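Local atomic coordinates of putative outer membrane protein (LpxR) (Salmonella typhimurium, PDB entry 3FID), a protein that probably removes the 3'-linked acyloxyacyl chain from lipid A of lipopolysaccharide, acting as a metal-binding β-barrel enzyme of the bacterial outer membrane. Residues A[30-35]-A[75-80]; A[69-74]-A[133-138]; A[276-279]-A[284-287]; A[232-237]-A[244-249]. All blocks are in the same frame, centred on the assembly; numbering follows the deposited sequence.

Contact 1: residues A[30-35]-A[75-80]. With ZN (zinc ion), chain G.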
# COMPACT_ATOMS: atom_id res chain seq x y z
N ARG A 30 -11.51 -3.73 12.33
CA ARG A 30 -10.16 -4.27 12.44
C ARG A 30 -9.13 -3.15 12.40
O ARG A 30 -9.45 -2.00 12.06
CB ARG A 30 -9.89 -5.30 11.34
CG ARG A 30 -10.65 -6.59 11.68
CD ARG A 30 -10.03 -7.79 11.12
NE ARG A 30 -8.65 -8.03 11.52
CZ ARG A 30 -8.26 -8.74 12.58
NH1 ARG A 30 -6.97 -8.91 12.81
NH2 ARG A 30 -9.14 -9.28 13.42
N GLY A 31 -7.89 -3.48 12.74
CA GLY A 31 -6.88 -2.46 12.75
C GLY A 31 -5.54 -2.91 12.21
O GLY A 31 -4.56 -2.26 12.52
N ASP A 32 -5.52 -3.96 11.39
CA ASP A 32 -4.27 -4.62 10.96
C ASP A 32 -3.19 -3.66 10.45
O ASP A 32 -2.03 -3.79 10.82
CB ASP A 32 -4.52 -5.66 9.87
CG ASP A 32 -5.38 -6.81 10.32
OD1 ASP A 32 -6.53 -6.59 10.76
OD2 ASP A 32 -4.91 -7.95 10.15
N TYR A 33 -3.56 -2.76 9.53
CA TYR A 33 -2.62 -1.79 8.97
C TYR A 33 -3.01 -0.44 9.54
O TYR A 33 -4.04 0.13 9.18
CB TYR A 33 -2.71 -1.80 7.45
CG TYR A 33 -1.86 -0.81 6.70
CD1 TYR A 33 -2.28 -0.27 5.48
CD2 TYR A 33 -0.60 -0.45 7.18
CE1 TYR A 33 -1.47 0.63 4.75
CE2 TYR A 33 0.23 0.45 6.44
CZ TYR A 33 -0.22 0.98 5.25
OH TYR A 33 0.61 1.87 4.55
N THR A 34 -2.23 0.02 10.50
CA THR A 34 -2.65 1.16 11.31
C THR A 34 -2.17 2.54 10.79
O THR A 34 -2.89 3.54 10.91
CB THR A 34 -2.38 0.95 12.84
OG1 THR A 34 -3.11 1.93 13.59
CG2 THR A 34 -0.90 1.03 13.21
N ALA A 35 -0.98 2.60 10.20
CA ALA A 35 -0.49 3.86 9.66
C ALA A 35 0.50 3.62 8.54
O ALA A 35 1.28 2.67 8.57
CB ALA A 35 0.20 4.70 10.79
N GLY A 75 -3.17 -15.78 18.04
CA GLY A 75 -4.41 -15.60 17.26
C GLY A 75 -4.61 -14.23 16.62
O GLY A 75 -5.53 -14.04 15.82
N ASP A 76 -3.75 -13.26 16.95
CA ASP A 76 -3.83 -11.93 16.31
C ASP A 76 -2.42 -11.51 15.96
O ASP A 76 -1.43 -12.02 16.53
CB ASP A 76 -4.50 -10.89 17.25
CG ASP A 76 -5.05 -9.64 16.51
OD1 ASP A 76 -4.84 -9.46 15.28
OD2 ASP A 76 -5.68 -8.81 17.20
N ARG A 77 -2.28 -10.60 15.00
CA ARG A 77 -0.94 -10.14 14.67
C ARG A 77 -0.34 -9.36 15.84
O ARG A 77 -1.04 -8.68 16.59
CB ARG A 77 -0.90 -9.34 13.34
CG ARG A 77 -1.63 -8.04 13.36
CD ARG A 77 -2.08 -7.64 11.93
NE ARG A 77 -0.99 -7.61 10.99
CZ ARG A 77 -1.10 -7.82 9.68
NH1 ARG A 77 -2.26 -8.15 9.11
NH2 ARG A 77 -0.00 -7.77 8.94
N ALA A 78 0.97 -9.51 16.00
CA ALA A 78 1.73 -8.69 16.93
C ALA A 78 1.88 -7.28 16.34
O ALA A 78 1.79 -7.11 15.12
CB ALA A 78 3.12 -9.30 17.09
N PHE A 79 2.18 -6.29 17.19
CA PHE A 79 2.68 -5.00 16.70
C PHE A 79 3.96 -5.23 15.85
O PHE A 79 4.83 -6.04 16.19
CB PHE A 79 2.95 -4.01 17.85
CG PHE A 79 1.70 -3.33 18.38
CD1 PHE A 79 1.11 -2.26 17.68
CD2 PHE A 79 1.11 -3.73 19.57
CE1 PHE A 79 -0.05 -1.62 18.16
CE2 PHE A 79 -0.05 -3.11 20.09
CZ PHE A 79 -0.64 -2.06 19.40
N SER A 80 4.05 -4.53 14.72
CA SER A 80 5.28 -4.53 13.91
C SER A 80 5.37 -3.27 13.05
O SER A 80 4.40 -2.55 12.88
CB SER A 80 5.40 -5.79 13.02
OG SER A 80 4.42 -5.78 11.98
ZN ZN G . -4.01 3.25 12.89
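The guanidinium of Arg-77 takes the carboxylate of Asp-32 at its edge, with Asp-32 OD2 close to its plane and 2.9 Å from Arg-77 NH1, while the backbone O of Asp-32 lies over one face. The two flat groups stand almost perpendicular, their planes 80° apart. Round the guanidinium of Arg-30 the acids also sit at the edge: the carboxylate carbon of Asp-32 in its plane, OD1 tilted a little from it, and Asp-76 OD1 near the plane, reached by a weak 3.3 Å bond from Arg-30 NH1. The bend of Arg-30 at its third torsion (chi3 58°) turns the guanidinium toward Asp-32, with Arg-30 NE 2.7 Å from Asp-32 OD1. On Asp-32, OD1 gives its syn lone pair to Arg-30 NE and OD2 its anti lone pair to Arg-77 NH1, with weak bonds from Arg-30 NH1 to both oxygens. This four-residue salt-bridge network ties the loop 75-80 to the loop that leads into barrel strand 33-44, where Thr-34 and Ala-35 both face Ile-59 in a classic β bulge. Two residues beyond Asp-32, Thr-34 binds a zinc ion through both O and OG1, with Asp-10 as a further ligand; Thr-34 O is 2.3 Å from the metal. Arg-77 NH1 also pairs with Glu-278, and Asp-76 OD2 accepts from Ser-63 N and Asn-66 ND2.

Contact 2: residues A[69-74]-A[133-138]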
# COMPACT_ATOMS: atom_id res chain seq x y z
N LYS A 69 -3.60 -4.86 25.34
CA LYS A 69 -3.00 -5.91 26.18
C LYS A 69 -1.48 -5.73 26.33
O LYS A 69 -0.84 -5.12 25.47
CB LYS A 69 -3.40 -7.31 25.66
CG LYS A 69 -4.90 -7.54 25.86
CD LYS A 69 -5.46 -8.71 25.11
CE LYS A 69 -6.93 -8.92 25.50
NZ LYS A 69 -7.71 -9.72 24.49
N PRO A 70 -0.89 -6.25 27.43
CA PRO A 70 0.53 -5.99 27.70
C PRO A 70 1.46 -6.64 26.70
O PRO A 70 2.57 -6.14 26.48
CB PRO A 70 0.77 -6.61 29.10
CG PRO A 70 -0.53 -6.97 29.63
CD PRO A 70 -1.52 -7.06 28.50
N GLU A 71 1.05 -7.78 26.13
CA GLU A 71 1.88 -8.51 25.15
C GLU A 71 1.06 -8.93 23.94
O GLU A 71 -0.16 -8.74 23.91
CB GLU A 71 2.51 -9.74 25.80
CG GLU A 71 3.41 -9.40 26.97
CD GLU A 71 3.81 -10.60 27.77
OE1 GLU A 71 5.03 -10.76 28.00
OE2 GLU A 71 2.90 -11.38 28.16
N ALA A 72 1.74 -9.48 22.94
CA ALA A 72 1.06 -10.03 21.77
C ALA A 72 0.07 -11.09 22.22
O ALA A 72 0.24 -11.69 23.29
CB ALA A 72 2.05 -10.60 20.78
N VAL A 73 -0.98 -11.29 21.42
CA VAL A 73 -2.05 -12.25 21.71
C VAL A 73 -1.97 -13.36 20.64
O VAL A 73 -2.02 -13.08 19.44
CB VAL A 73 -3.45 -11.56 21.68
CG1 VAL A 73 -4.58 -12.57 21.74
CG2 VAL A 73 -3.60 -10.57 22.83
N LYS A 74 -1.85 -14.61 21.07
CA LYS A 74 -1.89 -15.72 20.12
C LYS A 74 -3.21 -15.63 19.37
O LYS A 74 -4.25 -15.42 19.98
CB LYS A 74 -1.81 -17.06 20.84
CG LYS A 74 -1.52 -18.24 19.91
CD LYS A 74 -0.06 -18.23 19.48
CE LYS A 74 0.30 -19.45 18.57
NZ LYS A 74 1.79 -19.75 18.50
N TRP A 133 3.83 -2.96 22.26
CA TRP A 133 5.01 -2.65 21.46
C TRP A 133 6.28 -3.29 22.05
O TRP A 133 7.21 -3.56 21.33
CB TRP A 133 5.17 -1.13 21.30
CG TRP A 133 4.40 -0.57 20.14
CD1 TRP A 133 3.31 0.28 20.20
CD2 TRP A 133 4.67 -0.79 18.75
NE1 TRP A 133 2.89 0.58 18.91
CE2 TRP A 133 3.70 -0.06 18.01
CE3 TRP A 133 5.65 -1.52 18.06
CZ2 TRP A 133 3.67 -0.04 16.59
CZ3 TRP A 133 5.62 -1.52 16.66
CH2 TRP A 133 4.61 -0.79 15.94
N GLN A 134 6.29 -3.57 23.36
CA GLN A 134 7.42 -4.26 24.01
C GLN A 134 7.55 -5.69 23.48
O GLN A 134 8.63 -6.27 23.52
CB GLN A 134 7.28 -4.27 25.57
CG GLN A 134 6.07 -5.02 26.12
CD GLN A 134 5.86 -4.87 27.65
OE1 GLN A 134 6.83 -4.77 28.42
NE2 GLN A 134 4.60 -4.86 28.08
N ASP A 135 6.44 -6.25 23.02
CA ASP A 135 6.42 -7.61 22.48
C ASP A 135 6.26 -7.62 20.94
O ASP A 135 5.71 -8.56 20.36
CB ASP A 135 5.30 -8.42 23.20
CG ASP A 135 5.47 -9.92 23.04
OD1 ASP A 135 6.61 -10.39 22.86
OD2 ASP A 135 4.44 -10.62 23.12
N GLN A 136 6.74 -6.55 20.28
CA GLN A 136 6.69 -6.46 18.81
C GLN A 136 7.51 -7.54 18.10
O GLN A 136 8.33 -8.21 18.73
CB GLN A 136 7.09 -5.05 18.34
CG GLN A 136 8.58 -4.65 18.51
CD GLN A 136 8.83 -3.25 17.98
OE1 GLN A 136 8.61 -2.98 16.81
NE2 GLN A 136 9.27 -2.34 18.86
N ILE A 137 7.28 -7.72 16.79
CA ILE A 137 8.11 -8.60 15.97
C ILE A 137 9.58 -8.16 15.99
O ILE A 137 9.88 -6.99 15.83
CB ILE A 137 7.58 -8.71 14.49
CG1 ILE A 137 6.11 -9.20 14.48
CG2 ILE A 137 8.47 -9.61 13.64
CD1 ILE A 137 5.86 -10.63 15.06
N GLU A 138 10.48 -9.13 16.19
CA GLU A 138 11.92 -8.86 16.27
C GLU A 138 12.56 -8.56 14.91
O GLU A 138 12.02 -8.94 13.86
CB GLU A 138 12.61 -10.07 16.88
CG GLU A 138 12.76 -11.25 15.92
CD GLU A 138 13.35 -12.49 16.60
OE1 GLU A 138 13.34 -13.57 15.98
OE2 GLU A 138 13.80 -12.39 17.76
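Asp-135 points its carboxylate into the backbone of 69-74, where Ala-72 N donates to Asp-135 OD2 over 2.9 Å. The bond is reasonably straight (150° at the hydrogen) and uses the anti lone pair, on the side away from OD1. OD2 has a second partner in the hydroxyl of Thr-241, and OD1 accepts from Gln-240 N, so both oxygens of this buried acid are satisfied. Its CG lies anti to the backbone N (chi1 -162°), a torsion that carries the carboxylate out to the facing loop. Next door, the Gln-134 amide reaches back to Pro-70, Gln-134 NE2 donating to Pro-70 O at 2.9 Å. That donor approaches tilted 26° from the carbonyl plane, and the extended side chain beyond CG is long enough to span the gap from the short 3-10 segment 133-134. The other amide atom, Gln-134 OE1, receives a weak bond from Gln-240 NE2. Carbon contacts fill in around the acid: Ala-72 CB lies 3.3 Å and Glu-71 CB 3.4 Å from Asp-135 OD2. The Glu-71 carboxylate stays apart, with Glu-71 OE1 4.9 Å from Asp-135 OD2. The contact joins two loops at the rim of the barrel, one leading into strand 80-94 and the other into strand 140-157, and the 237-241 region reaches the same acid. Because the gripped partners on 69-74 are main-chain groups, the polar chemistry fixes the course of that loop's backbone, and its side chains add only carbon contacts.

Contact 3: residues A[276-279]-A[284-287]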
# COMPACT_ATOMS: atom_id res chain seq x y z
N THR A 276 -8.31 -8.72 2.26
CA THR A 276 -8.99 -9.85 2.90
C THR A 276 -8.11 -10.51 3.98
O THR A 276 -6.90 -10.36 3.97
CB THR A 276 -9.58 -10.89 1.91
OG1 THR A 276 -8.53 -11.60 1.25
CG2 THR A 276 -10.50 -10.18 0.89
N SER A 277 -8.74 -11.20 4.92
CA SER A 277 -8.04 -11.80 6.03
C SER A 277 -6.66 -12.38 5.67
O SER A 277 -6.54 -13.31 4.87
CB SER A 277 -8.89 -12.92 6.66
OG SER A 277 -8.26 -13.38 7.85
N GLU A 278 -5.62 -11.87 6.32
CA GLU A 278 -4.25 -12.40 6.07
C GLU A 278 -3.82 -13.60 6.94
O GLU A 278 -2.72 -14.14 6.76
CB GLU A 278 -3.25 -11.26 6.22
CG GLU A 278 -3.49 -10.20 5.13
CD GLU A 278 -2.37 -9.16 5.11
OE1 GLU A 278 -2.33 -8.35 6.03
OE2 GLU A 278 -1.54 -9.19 4.18
N PHE A 279 -4.67 -13.98 7.89
CA PHE A 279 -4.39 -15.16 8.71
C PHE A 279 -5.67 -15.79 9.22
O PHE A 279 -6.74 -15.15 9.28
CB PHE A 279 -3.43 -14.86 9.88
CG PHE A 279 -3.83 -13.69 10.71
CD1 PHE A 279 -3.47 -12.38 10.31
CD2 PHE A 279 -4.52 -13.86 11.91
CE1 PHE A 279 -3.84 -11.29 11.09
CE2 PHE A 279 -4.89 -12.75 12.69
CZ PHE A 279 -4.55 -11.49 12.29
N ASP A 284 -11.04 -9.52 7.23
CA ASP A 284 -10.75 -8.47 6.23
C ASP A 284 -10.65 -7.16 6.96
O ASP A 284 -11.35 -6.93 7.96
CB ASP A 284 -11.87 -8.36 5.18
CG ASP A 284 -12.17 -9.67 4.45
OD1 ASP A 284 -13.01 -9.60 3.54
OD2 ASP A 284 -11.59 -10.75 4.74
N TYR A 285 -9.78 -6.26 6.44
CA TYR A 285 -9.65 -4.94 7.01
C TYR A 285 -9.61 -3.87 5.94
O TYR A 285 -9.14 -4.11 4.83
CB TYR A 285 -8.41 -4.86 7.93
CG TYR A 285 -7.08 -5.08 7.24
CD1 TYR A 285 -6.53 -6.36 7.16
CD2 TYR A 285 -6.33 -4.00 6.73
CE1 TYR A 285 -5.28 -6.58 6.57
CE2 TYR A 285 -5.05 -4.21 6.13
CZ TYR A 285 -4.54 -5.51 6.06
OH TYR A 285 -3.30 -5.79 5.49
N SER A 286 -10.14 -2.70 6.28
CA SER A 286 -10.21 -1.57 5.33
C SER A 286 -9.40 -0.36 5.83
O SER A 286 -9.26 -0.11 7.05
CB SER A 286 -11.66 -1.15 5.08
OG SER A 286 -12.29 -0.77 6.30
N TYR A 287 -8.91 0.42 4.88
CA TYR A 287 -8.15 1.62 5.21
C TYR A 287 -8.16 2.53 4.00
O TYR A 287 -8.61 2.14 2.90
CB TYR A 287 -6.70 1.25 5.60
CG TYR A 287 -5.88 0.60 4.49
CD1 TYR A 287 -5.94 -0.77 4.25
CD2 TYR A 287 -5.03 1.36 3.70
CE1 TYR A 287 -5.16 -1.36 3.22
CE2 TYR A 287 -4.26 0.80 2.67
CZ TYR A 287 -4.33 -0.54 2.45
OH TYR A 287 -3.54 -1.01 1.44
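Asp-284 lies alongside Thr-276, both side chains pointing the same way, and its carboxylate covers the start of 276-279 closely. Asp-284 OD2 accepts from Ser-277 N at 2.9 Å, the donor coming from above the carboxylate plane (40° out of it) with a fairly straight bond. The same OD2 is 3.3 Å from Thr-276 CA, and Asp-284 OD1 touches Thr-276 CG2 at 3.7 Å while forming a salt bridge to Lys-274. This close-fitting part is nevertheless the more solvent-facing one, since Thr-276, Ser-277 and Asp-284 are all partly exposed. The segments close the last hairpin of the barrel, in which strand 266-275 turns back into the C-terminal strand 285-295; Tyr-285 pairs its backbone with Val-275 across the two strands. Toward the interior the contact narrows to one polar meeting between buried side chains. Tyr-285 OH donates to Glu-278 OE1 over 2.8 Å, with the oxygen in the plane of the ring at its edge, yet the hydroxyl stands well above the carboxylate plane, by 61°. Tyr-285 CG is wedged between its own backbone N and carbonyl carbon (chi1 63°), which swings the ring toward Glu-278. Glu-278 OE1 is shared with Arg-77 through a salt bridge, and OE2 accepts from a bound glycerol. The Tyr-285 side chain lies about 6 Å from that of Asp-10, a zinc ligand.

Contact 4: residues A[232-237]-A[244-249]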
# COMPACT_ATOMS: atom_id res chain seq x y z
N TYR A 232 6.73 -11.68 6.79
CA TYR A 232 7.46 -11.62 8.08
C TYR A 232 6.71 -10.84 9.18
O TYR A 232 6.87 -11.15 10.36
CB TYR A 232 8.87 -11.05 7.85
CG TYR A 232 9.74 -11.09 9.10
CD1 TYR A 232 9.96 -9.93 9.84
CD2 TYR A 232 10.27 -12.31 9.56
CE1 TYR A 232 10.74 -9.96 11.01
CE2 TYR A 232 11.06 -12.35 10.74
CZ TYR A 232 11.27 -11.17 11.46
OH TYR A 232 12.03 -11.20 12.60
N THR A 233 5.89 -9.85 8.82
CA THR A 233 5.05 -9.18 9.83
C THR A 233 4.13 -10.18 10.59
O THR A 233 3.74 -9.92 11.72
CB THR A 233 4.18 -7.98 9.29
OG1 THR A 233 3.06 -8.48 8.54
CG2 THR A 233 5.02 -7.01 8.40
N LEU A 234 3.81 -11.30 9.94
CA LEU A 234 2.92 -12.33 10.49
C LEU A 234 3.68 -13.56 10.98
O LEU A 234 3.26 -14.21 11.96
CB LEU A 234 1.88 -12.76 9.45
CG LEU A 234 0.87 -11.68 9.03
CD1 LEU A 234 -0.15 -12.25 8.02
CD2 LEU A 234 0.18 -11.02 10.27
N GLN A 235 4.77 -13.89 10.30
CA GLN A 235 5.52 -15.14 10.56
C GLN A 235 6.74 -14.97 11.46
O GLN A 235 7.32 -15.95 11.91
CB GLN A 235 5.95 -15.76 9.24
CG GLN A 235 4.76 -16.19 8.37
CD GLN A 235 5.19 -16.62 7.00
OE1 GLN A 235 5.98 -15.95 6.33
NE2 GLN A 235 4.67 -17.75 6.56
N GLY A 236 7.12 -13.73 11.71
CA GLY A 236 8.23 -13.42 12.60
C GLY A 236 7.90 -13.74 14.06
O GLY A 236 6.75 -13.88 14.44
N LYS A 237 8.94 -13.79 14.88
CA LYS A 237 8.81 -14.13 16.28
C LYS A 237 8.79 -12.85 17.12
O LYS A 237 9.55 -11.92 16.86
CB LYS A 237 10.01 -15.02 16.64
CG LYS A 237 9.97 -15.68 18.00
CD LYS A 237 11.27 -16.47 18.24
CE LYS A 237 12.26 -15.66 19.09
NZ LYS A 237 13.51 -16.41 19.35
N GLU A 244 5.35 -17.05 17.20
CA GLU A 244 4.71 -16.64 15.97
C GLU A 244 3.25 -16.69 16.31
O GLU A 244 2.77 -17.72 16.76
CB GLU A 244 4.92 -17.65 14.87
CG GLU A 244 6.32 -17.93 14.47
CD GLU A 244 6.34 -18.90 13.29
OE1 GLU A 244 7.05 -19.94 13.42
OE2 GLU A 244 5.63 -18.64 12.27
N THR A 245 2.53 -15.60 16.11
CA THR A 245 1.20 -15.48 16.70
C THR A 245 0.05 -16.03 15.86
O THR A 245 -1.03 -16.23 16.38
CB THR A 245 0.87 -14.02 17.09
OG1 THR A 245 0.93 -13.20 15.91
CG2 THR A 245 1.85 -13.49 18.13
N VAL A 246 0.26 -16.27 14.56
CA VAL A 246 -0.85 -16.58 13.65
C VAL A 246 -0.46 -17.62 12.61
O VAL A 246 0.73 -17.87 12.40
CB VAL A 246 -1.32 -15.32 12.87
CG1 VAL A 246 -1.65 -14.19 13.81
CG2 VAL A 246 -0.24 -14.86 11.87
N ASP A 247 -1.47 -18.23 11.97
CA ASP A 247 -1.30 -19.06 10.79
C ASP A 247 -1.72 -18.25 9.54
O ASP A 247 -2.91 -17.95 9.36
CB ASP A 247 -2.21 -20.31 10.91
CG ASP A 247 -1.74 -21.25 12.01
OD1 ASP A 247 -0.55 -21.61 12.00
OD2 ASP A 247 -2.56 -21.61 12.88
N ILE A 248 -0.75 -17.89 8.70
CA ILE A 248 -1.07 -17.03 7.54
C ILE A 248 -2.05 -17.71 6.59
O ILE A 248 -2.09 -18.94 6.51
CB ILE A 248 0.19 -16.57 6.73
CG1 ILE A 248 0.86 -17.74 5.98
CG2 ILE A 248 1.16 -15.83 7.64
CD1 ILE A 248 1.66 -17.28 4.72
N ASN A 249 -2.87 -16.90 5.92
CA ASN A 249 -3.71 -17.39 4.84
C ASN A 249 -2.91 -17.21 3.57
O ASN A 249 -2.30 -16.15 3.35
CB ASN A 249 -4.99 -16.58 4.72
CG ASN A 249 -6.00 -16.93 5.78
OD1 ASN A 249 -6.05 -18.05 6.29
ND2 ASN A 249 -6.88 -15.97 6.07
O HOH W 1 2.29 -11.13 14.00
O HOH W 2 3.95 -13.57 14.54
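Leu-234 leans its CB and, less closely, both methyls on two branched residues of 244-249. Ile-248 CG2 comes within 3.6 Å of Leu-234 CB, and Val-246 CG2 lies 3.8 Å from the same atom. Ile-248 has turned CG1 into the slot between its backbone N and carbonyl carbon (chi1 69°), leaving CG2 to face the helix, where it also meets Gln-235 CG at 3.7 Å. Val-246 does it differently: with CG1 anti to the carbonyl carbon (chi1 -54°), CG2 takes that slot and meets Leu-234 CB and O. The Gln-235 chain runs out extended, its amide NE2 passing 3.6 Å from Ile-248 CD1 while OE1 accepts from Asn-231 N. Here a long extracellular-side loop of the barrel folds back on itself: the one-turn helix 232-235, with a bond from Gly-236 N to Tyr-232 O, stops where Gly-236 leaves helical angles, and is covered by the chain on its way to strand 251-263. Polar links between the two are made by water. One water bonds to Leu-234 O, Gly-236 O and Thr-245 N together, a bridge closing with 2.7 Å from the water to Leu-234 O. Another donates to both Thr-233 O and Thr-245 OG1, a hydroxyl that is also bonded to Asp-76 O. At the exposed rim the extended side chain of Glu-244 brings OE2 to 3.2 Å from Gln-235 O, two acceptors with no bond between them.

All four contacts gather at one end of the barrel, among the loops joining its strands, and differ chiefly in depth. Contact 1 is buried, contacts 3 and 4 partly so, and contact 2 lies at the surface, its centre about 24 Å from the centre of the chain. Contacts 1 and 3 both reach barrel strands and share charge through the pair Arg-77 to Glu-278; contacts 2 and 4 join loops, contact 4 including a short helix, and meet through Lys-74 to Glu-244 O and Tyr-232 to Glu-138 O. The chemistry follows: ion pairs in contact 1, two hydrogen bonds each in contacts 2 and 3, a carboxylate meeting a backbone N-H in both, apolar packing and bridging water in contact 4.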